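Local coordinates for protein aldehyde dehydrogenase 12 (Zea mays, PDB 6D97) that probably oxidises L-glutamate gamma-semialdehyde to glutamate with NAD+, the last step of proline catabolism in plants, at residues P201-I204 with P205-L209. Residues are numbered along the deposited sequence; the frame is centred on the assembly and turned at random.
Sequences PLEI and PLLQL
The start of helix 203-214 and the loop leading into it make this local contact, in a Rossmann-type beta-alpha-beta unit between strands 191-196 and 218-223. Two i to i+4 bonds of the helix open it: L206 N donates to L202 O at 2.9 Å, and L207 N to E203 O at 3.1 Å. E148 OE1 accepts from both L202 N and E203 N. P205 suits the first turn, since its nitrogen has no hydrogen and N-H groups there have no helix carbonyl one turn back to meet. Its ring turns back on the incoming loop, with P205 CG 3.4 Å from P201 O. P205 CD, joined to its own N, sits 3.3 Å from I204 CB because the two residues are bonded, and this crowding limits how the I204 backbone can turn. P205 also touches M231 of helix 229-240 and, like I204, the NAD+-binding T196. An alanine here, lacking CG and CD, would probably leave a gap beside T196 and M231 and free the I204 backbone to turn. Q208 OE1 accepts from W524 NE1, and Q208 NE2 donates to G513 O. With chi1 at -59°, Q208 CG is anti to its own carbonyl carbon and rests 3.4 Å from I204 O, which accepts the Q208 N bond at 3.2 Å.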
loop_
_atom_site.group_PDB
_atom_site.type_symbol
_atom_site.label_atom_id
_atom_site.label_comp_id
_atom_site.label_asym_id
_atom_site.label_seq_id
_atom_site.Cartn_x
_atom_site.Cartn_y
_atom_site.Cartn_z
ATOM N N PRO A 201 -28.244 12.364 -12.169
ATOM C CA PRO A 201 -29.199 12.104 -11.080
ATOM C C PRO A 201 -28.978 10.784 -10.357
ATOM O O PRO A 201 -29.596 10.571 -9.305
ATOM C CB PRO A 201 -30.560 12.115 -11.796
ATOM C CG PRO A 201 -30.304 12.719 -13.150
ATOM C CD PRO A 201 -28.894 12.363 -13.488
ATOM N N LEU A 202 -28.139 9.893 -10.877
ATOM C CA LEU A 202 -27.895 8.600 -10.250
ATOM C C LEU A 202 -26.442 8.403 -9.852
ATOM O O LEU A 202 -26.158 8.086 -8.691
ATOM C CB LEU A 202 -28.329 7.466 -11.193
ATOM C CG LEU A 202 -28.082 6.050 -10.666
ATOM C CD1 LEU A 202 -29.021 5.750 -9.505
ATOM C CD2 LEU A 202 -28.244 5.023 -11.771
ATOM N N GLU A 203 -25.510 8.601 -10.787
ATOM C CA GLU A 203 -24.125 8.183 -10.585
ATOM C C GLU A 203 -23.480 8.908 -9.410
ATOM O O GLU A 203 -22.880 8.276 -8.534
ATOM C CB GLU A 203 -23.323 8.420 -11.864
ATOM C CG GLU A 203 -21.861 8.030 -11.772
ATOM C CD GLU A 203 -21.117 8.309 -13.064
ATOM O OE1 GLU A 203 -21.772 8.374 -14.127
ATOM O OE2 GLU A 203 -19.881 8.471 -13.021
ATOM N N ILE A 204 -23.579 10.233 -9.379
ATOM C CA ILE A 204 -22.908 11.016 -8.341
ATOM C C ILE A 204 -23.524 10.727 -6.974
ATOM O O ILE A 204 -22.790 10.334 -6.054
ATOM C CB ILE A 204 -22.934 12.520 -8.662
ATOM C CG1 ILE A 204 -22.132 12.816 -9.930
ATOM C CG2 ILE A 204 -22.409 13.314 -7.481
ATOM C CD1 ILE A 204 -22.234 14.254 -10.380
ATOM N N PRO A 205 -24.841 10.891 -6.773
ATOM C CA PRO A 205 -25.387 10.639 -5.427
ATOM C C PRO A 205 -25.245 9.198 -4.959
ATOM O O PRO A 205 -24.942 8.974 -3.781
ATOM C CB PRO A 205 -26.858 11.058 -5.560
ATOM C CG PRO A 205 -27.137 11.049 -7.013
ATOM C CD PRO A 205 -25.875 11.419 -7.684
ATOM N N LEU A 206 -25.445 8.213 -5.840
ATOM C CA LEU A 206 -25.345 6.818 -5.412
ATOM C C LEU A 206 -23.934 6.477 -4.948
ATOM O O LEU A 206 -23.754 5.826 -3.912
ATOM C CB LEU A 206 -25.770 5.875 -6.538
ATOM C CG LEU A 206 -25.499 4.386 -6.289
ATOM C CD1 LEU A 206 -26.356 3.869 -5.145
ATOM C CD2 LEU A 206 -25.717 3.554 -7.544
ATOM N N LEU A 207 -22.921 6.914 -5.701
ATOM C CA LEU A 207 -21.547 6.535 -5.386
ATOM C C LEU A 207 -21.062 7.201 -4.105
ATOM O O LEU A 207 -20.320 6.590 -3.326
ATOM C CB LEU A 207 -20.626 6.879 -6.557
ATOM C CG LEU A 207 -20.391 5.786 -7.605
ATOM C CD1 LEU A 207 -21.695 5.271 -8.189
ATOM C CD2 LEU A 207 -19.469 6.284 -8.710
ATOM N N GLN A 208 -21.465 8.452 -3.863
ATOM C CA GLN A 208 -21.097 9.103 -2.610
ATOM C C GLN A 208 -21.929 8.571 -1.450
ATOM O O GLN A 208 -21.430 8.456 -0.324
ATOM C CB GLN A 208 -21.245 10.623 -2.732
ATOM C CG GLN A 208 -20.405 11.260 -3.835
ATOM C CD GLN A 208 -18.925 11.350 -3.491
ATOM O OE1 GLN A 208 -18.470 10.803 -2.485
ATOM N NE2 GLN A 208 -18.167 12.054 -4.329
ATOM N N LEU A 209 -23.201 8.243 -1.705
ATOM C CA LEU A 209 -24.048 7.668 -0.663
ATOM C C LEU A 209 -23.474 6.353 -0.155
ATOM O O LEU A 209 -23.337 6.151 1.058
ATOM C CB LEU A 209 -25.469 7.456 -1.186
ATOM C CG LEU A 209 -26.396 6.646 -0.281
ATOM C CD1 LEU A 209 -26.706 7.443 0.977
ATOM C CD2 LEU A 209 -27.671 6.272 -1.016
#